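Local coordinates for glutathione S-transferase family protein (Populus trichocarpa, PDB 5F06) that probably catalyses the conjugation of glutathione to electrophilic compounds, as a Phi-class glutathione transferase of the detoxifying kind, at residues Ala68-Ile73 with Tyr162-Leu167. Sequence-based numbering, arbitrary orientation. Where two conformers were deposited one is given.
Sequences AITSYI and YSLADL
L164 meets T70 across the interface between the two domains of the glutathione transferase fold, where helix 66-76 of the thioredoxin-like domain faces the short helix 164-167 of the all-helical domain. The contact across the two segments is apolar and small, burying 121 Å² in total, with CA atoms no nearer than 8.0 Å (S71 to L164). The closest approach is made by one methyl: L164 CD1 lies 3.9 Å from T70 CB and 4.0 Å from T70 OG1. With CG anti to the backbone N (chi1 -171°), the leucine extends out towards helix 66-76, CD1 being the nearer methyl. Its second branch, CD2, reaches S71 CA at 4.4 Å, so the leucine fork touches two successive residues.

The hydroxyls of T70 and S71 find their partners outside the two segments. T70 OG1, set between the backbone N and the carbonyl carbon (chi1 56°), is turned back to bond to R67 O, and it also bonds to H168 NE2, just beyond helix 164-167, a polar link between the domains beside the leucine packing. R67 is a glutathione-binding residue, and the T70 side chain lies about 9 Å from the bound ligand. S71 OG bonds to K97 NZ of the second subunit.

A capping box starts the second helix, with L164 the first residue after the N-cap S163. S163 OG accepts from A165 N at 3.1 Å. D166 OD1 is bound by W194 NE1 and L157 N, so both carboxylate oxygens are bonded. The reciprocal bond, from S163 N, spans 3.0 Å, bends to 146° at the hydrogen, and uses the anti lone pair of D166 OD2.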
# COMPACT_ATOMS: atom_id res chain seq x y z
N ALA A 68 -5.11 -6.41 2.62
CA ALA A 68 -4.66 -7.78 2.38
C ALA A 68 -5.87 -8.70 2.48
O ALA A 68 -6.02 -9.66 1.71
CB ALA A 68 -3.59 -8.20 3.37
N ILE A 69 -6.75 -8.40 3.42
CA ILE A 69 -7.94 -9.21 3.65
C ILE A 69 -8.91 -9.07 2.48
O ILE A 69 -9.45 -10.06 1.99
CB ILE A 69 -8.64 -8.83 4.97
CG1 ILE A 69 -7.73 -9.15 6.16
CG2 ILE A 69 -9.95 -9.58 5.10
CD1 ILE A 69 -8.19 -8.53 7.48
N THR A 70 -9.12 -7.85 2.01
CA THR A 70 -10.01 -7.64 0.87
C THR A 70 -9.45 -8.30 -0.39
O THR A 70 -10.20 -8.92 -1.15
CB THR A 70 -10.23 -6.14 0.58
OG1 THR A 70 -8.97 -5.49 0.39
CG2 THR A 70 -11.00 -5.48 1.73
N SER A 71 -8.15 -8.16 -0.60
CA SER A 71 -7.49 -8.75 -1.77
C SER A 71 -7.61 -10.27 -1.74
O SER A 71 -7.90 -10.90 -2.76
CB SER A 71 -6.01 -8.33 -1.81
OG SER A 71 -5.36 -8.82 -2.96
N TYR A 72 -7.41 -10.85 -0.57
CA TYR A 72 -7.58 -12.29 -0.38
C TYR A 72 -9.00 -12.73 -0.74
O TYR A 72 -9.19 -13.64 -1.54
CB TYR A 72 -7.26 -12.67 1.06
CG TYR A 72 -7.52 -14.12 1.36
CD1 TYR A 72 -6.75 -15.11 0.76
CD2 TYR A 72 -8.53 -14.51 2.23
CE1 TYR A 72 -6.98 -16.44 1.02
CE2 TYR A 72 -8.76 -15.84 2.49
CZ TYR A 72 -7.98 -16.80 1.89
OH TYR A 72 -8.20 -18.14 2.14
N ILE A 73 -9.97 -12.07 -0.13
CA ILE A 73 -11.38 -12.37 -0.36
C ILE A 73 -11.74 -12.20 -1.84
O ILE A 73 -12.39 -13.07 -2.43
CB ILE A 73 -12.28 -11.47 0.51
CG1 ILE A 73 -12.11 -11.84 1.99
CG2 ILE A 73 -13.75 -11.60 0.11
CD1 ILE A 73 -12.73 -10.85 2.95
N TYR A 162 -16.76 -0.40 -11.64
CA TYR A 162 -16.44 -0.36 -10.23
C TYR A 162 -15.42 -1.45 -9.92
O TYR A 162 -15.49 -2.54 -10.48
CB TYR A 162 -17.70 -0.54 -9.39
CG TYR A 162 -17.50 -0.43 -7.90
CD1 TYR A 162 -17.25 0.79 -7.30
CD2 TYR A 162 -17.58 -1.56 -7.08
CE1 TYR A 162 -17.07 0.89 -5.93
CE2 TYR A 162 -17.41 -1.46 -5.72
CZ TYR A 162 -17.16 -0.24 -5.15
OH TYR A 162 -16.99 -0.15 -3.78
N SER A 163 -14.46 -1.15 -9.05
CA SER A 163 -13.45 -2.14 -8.68
C SER A 163 -12.96 -1.98 -7.24
O SER A 163 -13.40 -1.08 -6.52
CB SER A 163 -12.25 -2.05 -9.62
OG SER A 163 -11.36 -1.02 -9.22
N LEU A 164 -12.07 -2.87 -6.83
CA LEU A 164 -11.47 -2.83 -5.50
C LEU A 164 -10.78 -1.49 -5.24
O LEU A 164 -10.72 -1.03 -4.10
CB LEU A 164 -10.47 -3.98 -5.34
CG LEU A 164 -9.93 -4.20 -3.93
CD1 LEU A 164 -11.02 -4.69 -2.99
CD2 LEU A 164 -8.76 -5.18 -3.97
N ALA A 165 -10.27 -0.87 -6.30
CA ALA A 165 -9.62 0.43 -6.20
C ALA A 165 -10.56 1.47 -5.61
O ALA A 165 -10.20 2.17 -4.66
CB ALA A 165 -9.12 0.89 -7.57
N ASP A 166 -11.76 1.58 -6.17
CA ASP A 166 -12.74 2.53 -5.65
C ASP A 166 -13.16 2.16 -4.23
O ASP A 166 -13.21 3.01 -3.35
CB ASP A 166 -13.97 2.57 -6.56
CG ASP A 166 -13.61 2.69 -8.02
OD1 ASP A 166 -13.39 3.83 -8.49
OD2 ASP A 166 -13.56 1.64 -8.69
N LEU A 167 -13.44 0.87 -4.03
CA LEU A 167 -13.93 0.36 -2.75
C LEU A 167 -13.04 0.79 -1.59
O LEU A 167 -13.55 1.19 -0.53
CB LEU A 167 -14.02 -1.17 -2.80
CG LEU A 167 -14.60 -1.85 -1.56
CD1 LEU A 167 -15.36 -3.11 -1.95
CD2 LEU A 167 -13.53 -2.19 -0.52